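Local coordinates for DSBA-like thioredoxin domain-containing protein (Nitrosomonas europaea, PDB 2IN3) that probably acts as a thiol-disulfide oxidoreductase of the DsbA family, FrnE-like subfamily, and is thought to be a protein disulfide isomerase, at residues G99-S102 / V103-I106; S147-T150 / P151-S155; D92-P95 / A96-V100. All blocks are in the same frame, centred on the assembly; numbering follows the deposited sequence.

Contact 1: residues G99-S102 / V103-I106; sequences GVVS and VSLI
Val103 N donates to Gly99 O at 3.0 Å, and Ser104 N repeats the step to Val100 O, so residues 99-106 form one alpha-helical run, the C-terminal part of helix 94-106. Toward its end the bonding slackens. Leu105 N lies 3.3 Å from Val101 O with an N-H...O angle of 135°, and it shares itself weakly with Ser102 O, which also takes Ile106 N; such three-residue reach is common in a last turn. The side chains lean on the same carbonyls. Ser104 holds OG between its backbone N and carbonyl carbon (chi1 80°), which turns the hydroxyl back along the helix to point at Val101 O; the modelled 2.5 Å from Ser104 OG to Val101 O is too short to be taken at face value, so the strength of this bond is doubtful. Ser102 directs OG back too, with chi1 -63°, but to Arg98 O of the preceding turn, so that a buried hydroxyl is paired within its own helix. Val103 lays CG2 3.4 Å from Gly99 O, while Ile106 brings CG1 3.3 Å from Ser102 O. These apolar branches cover backbone oxygens already engaged by amides. Residue size follows the surroundings: the valines Val100 and Val103 turn to helix 111-123, whereas the small Gly99 and Ser102 keep the face against helix 146-154 low, and Val152 and Phe153 rest on Ser102. Leu105 and Val101 reach Arg161 of helix 156-171. The contact therefore leaves its polarity to the main chain and two hydroxyls turned back onto carbonyls of their own helix, and presents mostly hydrocarbon to the helices on its flanks.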
loop_
_atom_site.group_PDB
_atom_site.type_symbol
_atom_site.label_atom_id
_atom_site.label_comp_id
_atom_site.label_asym_id
_atom_site.label_seq_id
_atom_site.Cartn_x
_atom_site.Cartn_y
_atom_site.Cartn_z
ATOM N N GLY A 99 -1.013 7.709 -6.928
ATOM C CA GLY A 99 -2.236 8.323 -6.374
ATOM C C GLY A 99 -2.083 8.498 -4.879
ATOM O O GLY A 99 -2.456 9.537 -4.308
ATOM N N VAL A 100 -1.519 7.474 -4.258
ATOM C CA VAL A 100 -1.270 7.477 -2.812
ATOM C C VAL A 100 -0.268 8.627 -2.463
ATOM O O VAL A 100 -0.521 9.416 -1.556
ATOM C CB VAL A 100 -0.763 6.106 -2.332
ATOM C CG1 VAL A 100 -0.290 6.185 -0.863
ATOM C CG2 VAL A 100 -1.868 5.007 -2.560
ATOM N N VAL A 101 0.826 8.732 -3.221
ATOM C CA VAL A 101 1.839 9.777 -3.032
ATOM C C VAL A 101 1.157 11.141 -3.144
ATOM O O VAL A 101 1.404 12.021 -2.317
ATOM C CB VAL A 101 3.010 9.678 -4.066
ATOM C CG1 VAL A 101 3.936 10.934 -4.004
ATOM C CG2 VAL A 101 3.807 8.391 -3.817
ATOM N N SER A 102 0.308 11.300 -4.164
ATOM C CA SER A 102 -0.443 12.527 -4.378
ATOM C C SER A 102 -1.291 12.953 -3.172
ATOM O O SER A 102 -1.269 14.126 -2.787
ATOM C CB SER A 102 -1.357 12.413 -5.608
ATOM O OG SER A 102 -0.607 12.235 -6.805
ATOM N N VAL A 103 -2.027 12.005 -2.590
ATOM C CA VAL A 103 -2.864 12.295 -1.431
ATOM C C VAL A 103 -1.982 12.667 -0.220
ATOM O O VAL A 103 -2.343 13.530 0.588
ATOM C CB VAL A 103 -3.793 11.097 -1.117
ATOM C CG1 VAL A 103 -4.484 11.278 0.252
ATOM C CG2 VAL A 103 -4.826 10.914 -2.260
ATOM N N SER A 104 -0.806 12.060 -0.120
ATOM C CA SER A 104 0.142 12.432 0.935
ATOM C C SER A 104 0.561 13.918 0.869
ATOM O O SER A 104 0.864 14.504 1.909
ATOM C CB SER A 104 1.378 11.516 0.950
ATOM O OG SER A 104 2.312 11.908 -0.044
ATOM N N LEU A 105 0.580 14.506 -0.335
ATOM C CA LEU A 105 0.917 15.919 -0.549
ATOM C C LEU A 105 -0.289 16.835 -0.292
ATOM O O LEU A 105 -0.132 18.024 0.057
ATOM C CB LEU A 105 1.398 16.122 -1.999
ATOM C CG LEU A 105 2.599 15.256 -2.427
ATOM C CD1 LEU A 105 2.987 15.412 -3.881
ATOM C CD2 LEU A 105 3.772 15.563 -1.540
ATOM N N ILE A 106 -1.478 16.291 -0.501
ATOM C CA ILE A 106 -2.721 17.041 -0.338
ATOM C C ILE A 106 -3.256 16.996 1.107
ATOM O O ILE A 106 -3.482 18.049 1.727
ATOM C CB ILE A 106 -3.830 16.544 -1.320
ATOM C CG1 ILE A 106 -3.335 16.663 -2.766
ATOM C CG2 ILE A 106 -5.134 17.376 -1.120
ATOM C CD1 ILE A 106 -4.238 15.985 -3.777
#

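Contact 2: residues S147-T150 / P151-S155; sequences SRFT and PVFQS
Phe149 and Phe153 stand side by side, one helical turn apart, and form the tightly packed, buried part of this contact. Both carry CG anti to the backbone N (chi1 179° in Phe149), which sends the two rings the same way. Their planes are 20° from parallel but slid apart, with centroids 5.7 Å from each other, so little ring covers ring. What lies over the face of Phe149 is instead the methylene of Phe153, in a CH-pi contact with CE2 of Phe149 3.8 Å from CB of Phe153. A nearly straight bond of 2.9 Å from Phe153 N to Phe149 O fixes the spacing, and large flat side chains suit this buried flank. The solvent side, where Pro151 and Gln154 are exposed, has no ring packing and relies on single-atom touches. There the methyl CG2 of Thr150 is almost equally far from CD, OE1 and NE2 of the Gln154 amide, 3.6 Å from CD, as the extended glutamine runs alongside the threonine. Pro151, lacking an N-H, leaves the turn before without the usual bond and kinks the helix, its CG lying 3.4 Å from Ser147 O. At the end Ser155 OG donates in the carbonyl plane to a lone pair of Val152 O at 2.6 Å, an oxygen that also receives Ser155 N. The same serine hydroxyl caps Ala158 N, and so ends helix 146-154 while starting helix 156-171. Both phenylalanines pack on Leu132 of helix 132-141, and Phe153 also on Leu135, while Val152 lies on Leu105, and Arg148 on Ile106, of helix 94-106.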
loop_
_atom_site.group_PDB
_atom_site.type_symbol
_atom_site.label_atom_id
_atom_site.label_comp_id
_atom_site.label_asym_id
_atom_site.label_seq_id
_atom_site.Cartn_x
_atom_site.Cartn_y
_atom_site.Cartn_z
ATOM N N SER A 147 -10.307 18.805 -8.595
ATOM C CA SER A 147 -9.509 19.985 -8.895
ATOM C C SER A 147 -8.202 20.070 -8.078
ATOM O O SER A 147 -7.264 20.773 -8.490
ATOM C CB SER A 147 -10.361 21.279 -8.699
ATOM O OG SER A 147 -10.645 21.380 -7.256
ATOM N N ARG A 148 -8.137 19.350 -6.927
ATOM C CA ARG A 148 -6.904 19.305 -6.152
ATOM C C ARG A 148 -6.112 18.046 -6.527
ATOM O O ARG A 148 -4.907 18.124 -6.783
ATOM C CB ARG A 148 -7.176 19.408 -4.635
ATOM C CG ARG A 148 -7.649 20.804 -4.170
ATOM C CD ARG A 148 -8.499 20.767 -2.876
ATOM N NE ARG A 148 -7.714 20.777 -1.628
ATOM C CZ ARG A 148 -7.687 19.815 -0.696
ATOM N NH1 ARG A 148 -8.395 18.679 -0.812
ATOM N NH2 ARG A 148 -6.927 19.989 0.382
ATOM N N PHE A 149 -6.805 16.904 -6.610
ATOM C CA PHE A 149 -6.161 15.620 -6.905
ATOM C C PHE A 149 -5.518 15.511 -8.286
ATOM O O PHE A 149 -4.376 15.052 -8.394
ATOM C CB PHE A 149 -7.131 14.442 -6.729
ATOM C CG PHE A 149 -6.504 13.105 -7.052
ATOM C CD1 PHE A 149 -5.757 12.438 -6.095
ATOM C CD2 PHE A 149 -6.629 12.541 -8.324
ATOM C CE1 PHE A 149 -5.147 11.191 -6.383
ATOM C CE2 PHE A 149 -6.029 11.313 -8.619
ATOM C CZ PHE A 149 -5.289 10.639 -7.644
ATOM N N THR A 150 -6.262 15.866 -9.338
ATOM C CA THR A 150 -5.773 15.606 -10.700
ATOM C C THR A 150 -4.478 16.369 -11.077
ATOM O O THR A 150 -3.544 15.746 -11.597
ATOM C CB THR A 150 -6.867 15.775 -11.777
ATOM O OG1 THR A 150 -7.932 14.858 -11.511
ATOM C CG2 THR A 150 -6.318 15.472 -13.163
ATOM N N PRO A 151 -4.403 17.695 -10.821
ATOM C CA PRO A 151 -3.118 18.380 -11.100
ATOM C C PRO A 151 -1.913 17.732 -10.374
ATOM O O PRO A 151 -0.830 17.587 -10.986
ATOM C CB PRO A 151 -3.356 19.802 -10.583
ATOM C CG PRO A 151 -4.847 19.996 -10.708
ATOM C CD PRO A 151 -5.418 18.640 -10.322
ATOM N N VAL A 152 -2.105 17.352 -9.105
ATOM C CA VAL A 152 -1.041 16.710 -8.326
ATOM C C VAL A 152 -0.655 15.352 -8.924
ATOM O O VAL A 152 0.523 15.120 -9.189
ATOM C CB VAL A 152 -1.369 16.635 -6.796
ATOM C CG1 VAL A 152 -0.278 15.863 -6.014
ATOM C CG2 VAL A 152 -1.534 18.067 -6.226
ATOM N N PHE A 153 -1.651 14.500 -9.200
ATOM C CA PHE A 153 -1.417 13.193 -9.842
ATOM C C PHE A 153 -0.624 13.274 -11.172
ATOM O O PHE A 153 0.243 12.427 -11.469
ATOM C CB PHE A 153 -2.749 12.443 -10.046
ATOM C CG PHE A 153 -2.594 11.121 -10.745
ATOM C CD1 PHE A 153 -2.243 9.977 -10.023
ATOM C CD2 PHE A 153 -2.783 11.020 -12.119
ATOM C CE1 PHE A 153 -2.088 8.759 -10.659
ATOM C CE2 PHE A 153 -2.634 9.798 -12.776
ATOM C CZ PHE A 153 -2.287 8.665 -12.047
ATOM N N GLN A 154 -0.923 14.291 -11.966
ATOM C CA GLN A 154 -0.280 14.447 -13.261
ATOM C C GLN A 154 1.088 15.140 -13.203
ATOM O O GLN A 154 1.806 15.185 -14.223
ATOM C CB GLN A 154 -1.233 15.176 -14.227
ATOM C CG GLN A 154 -2.516 14.337 -14.469
ATOM C CD GLN A 154 -3.493 15.001 -15.410
ATOM O OE1 GLN A 154 -3.512 16.220 -15.533
ATOM N NE2 GLN A 154 -4.335 14.199 -16.056
ATOM N N SER A 155 1.447 15.687 -12.037
ATOM C CA SER A 155 2.645 16.542 -11.920
ATOM C C SER A 155 3.929 15.719 -11.977
ATOM O O SER A 155 3.947 14.578 -11.514
ATOM C CB SER A 155 2.640 17.345 -10.608
ATOM O OG SER A 155 2.756 16.496 -9.480
#

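Contact 3: residues D92-P95 / A96-V100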
loop_
_atom_site.group_PDB
_atom_site.type_symbol
_atom_site.label_atom_id
_atom_site.label_comp_id
_atom_site.label_asym_id
_atom_site.label_seq_id
_atom_site.Cartn_x
_atom_site.Cartn_y
_atom_site.Cartn_z
ATOM N N ASP A 92 -0.240 -2.796 -14.226
ATOM C CA ASP A 92 0.604 -1.622 -13.981
ATOM C C ASP A 92 0.343 -1.017 -12.607
ATOM O O ASP A 92 -0.691 -0.366 -12.383
ATOM C CB ASP A 92 0.409 -0.554 -15.068
ATOM C CG ASP A 92 1.331 0.659 -14.878
ATOM O OD1 ASP A 92 2.313 0.573 -14.096
ATOM O OD2 ASP A 92 1.088 1.714 -15.520
ATOM N N THR A 93 1.275 -1.230 -11.684
ATOM C CA THR A 93 1.082 -0.801 -10.302
ATOM C C THR A 93 1.498 0.664 -10.038
ATOM O O THR A 93 1.191 1.213 -8.978
ATOM C CB THR A 93 1.799 -1.741 -9.300
ATOM O OG1 THR A 93 3.199 -1.699 -9.545
ATOM C CG2 THR A 93 1.353 -3.222 -9.449
ATOM N N GLU A 94 2.150 1.316 -10.992
ATOM C CA GLU A 94 2.677 2.653 -10.732
ATOM C C GLU A 94 1.628 3.753 -10.507
ATOM O O GLU A 94 1.810 4.591 -9.604
ATOM C CB GLU A 94 3.737 3.073 -11.782
ATOM C CG GLU A 94 4.473 4.367 -11.467
ATOM C CD GLU A 94 3.722 5.600 -11.931
ATOM O OE1 GLU A 94 2.811 5.437 -12.770
ATOM O OE2 GLU A 94 4.042 6.731 -11.479
ATOM N N PRO A 95 0.586 3.838 -11.375
ATOM C CA PRO A 95 -0.384 4.913 -11.142
ATOM C C PRO A 95 -1.072 4.891 -9.766
ATOM O O PRO A 95 -1.253 5.951 -9.182
ATOM C CB PRO A 95 -1.393 4.715 -12.273
ATOM C CG PRO A 95 -0.534 4.166 -13.399
ATOM C CD PRO A 95 0.303 3.149 -12.651
ATOM N N ALA A 96 -1.429 3.710 -9.256
ATOM C CA ALA A 96 -2.070 3.641 -7.955
ATOM C C ALA A 96 -1.078 4.092 -6.879
ATOM O O ALA A 96 -1.452 4.820 -5.965
ATOM C CB ALA A 96 -2.587 2.218 -7.666
ATOM N N CYS A 97 0.166 3.644 -6.970
ATOM C CA CYS A 97 1.212 4.147 -6.048
ATOM C C CYS A 97 1.318 5.680 -6.091
ATOM O O CYS A 97 1.361 6.344 -5.047
ATOM C CB CYS A 97 2.560 3.519 -6.376
ATOM S SG CYS A 97 2.644 1.809 -5.973
ATOM N N ARG A 98 1.369 6.248 -7.307
ATOM C CA ARG A 98 1.381 7.683 -7.491
ATOM C C ARG A 98 0.127 8.386 -6.926
ATOM O O ARG A 98 0.205 9.540 -6.497
ATOM C CB ARG A 98 1.603 8.047 -8.979
ATOM C CG ARG A 98 1.660 9.537 -9.279
ATOM C CD ARG A 98 2.405 9.830 -10.603
ATOM N NE ARG A 98 2.221 8.842 -11.668
ATOM C CZ ARG A 98 1.464 9.010 -12.758
ATOM N NH1 ARG A 98 1.399 8.030 -13.645
ATOM N NH2 ARG A 98 0.760 10.126 -12.959
ATOM N N GLY A 99 -1.013 7.709 -6.928
ATOM C CA GLY A 99 -2.236 8.323 -6.374
ATOM C C GLY A 99 -2.083 8.498 -4.879
ATOM O O GLY A 99 -2.456 9.537 -4.308
ATOM N N VAL A 100 -1.519 7.474 -4.258
ATOM C CA VAL A 100 -1.270 7.477 -2.812
ATOM C C VAL A 100 -0.268 8.627 -2.463
ATOM O O VAL A 100 -0.521 9.416 -1.556
ATOM C CB VAL A 100 -0.763 6.106 -2.332
ATOM C CG1 VAL A 100 -0.290 6.185 -0.863
ATOM C CG2 VAL A 100 -1.868 5.007 -2.560
HETATM O O HOH W 1 -1.849 1.210 -10.761
#
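Glu94 and Arg98, one turn apart, make a two-pronged, side-on salt bridge: Arg98 NE donates to Glu94 OE2 at 2.8 Å and Arg98 NH1 to Glu94 OE1 at 3.1 Å. Both oxygens are met on their syn sides, and carboxylate and guanidinium lie nearly coplanar, 23° apart. The glutamate chain bends at chi2 (-85°) and the arginine at chi3 (35°), which folds two long side chains into this short span. Beneath them Arg98 N bonds to Glu94 O at 2.9 Å. Arg98 NH2, turned from the glutamate, donates to Phe153 O, and the cation also meets the Phe153 ring in a cation-pi contact. Replacing Arg98 with a methionine would probably leave the Glu94 carboxylate without its charged mate and Phe153 O without this donor. All this occupies the start of helix 94-106 in the thioredoxin-like domain, where Thr93 touches Asp15 and Met17, close to a thioredoxin-type CxxC motif that is probably the redox site. Pro95 suits the first turn, where a residue without an N-H costs the helix no backbone bond. Asp92 OD1 accepts from Glu94 N at 3.2 Å, a capping bond that comes from above the carboxylate plane. A water accepts from Ala96 N at 2.9 Å and donates to Asp92 O, bridging the turn to the helix. Farther out, Phe166 of helix 156-171 packs on Glu94 and Cys97.

Overall arrangement
Along the chain contact 3 comes first, at the N-terminal start of helix 94-106; contact 1 follows on the same helix, sharing Gly99 and Val100 with it; contact 2 comes later, on helix 146-154. Each is local, so none closes a long loop, and none nests or crosses another. Contact 2 nevertheless lies beside both others: Phe149 CE1 and Phe153 CD1 lie against Gly99, which contacts 1 and 3 have in common. Helices 94-106 and 146-154 thereby pair within the helical portion that, as in DsbA, is inserted between strands 40-45 and 179-184 of the thioredoxin fold. Contact 3 meets strand 40-45 through Cys97 and Val100.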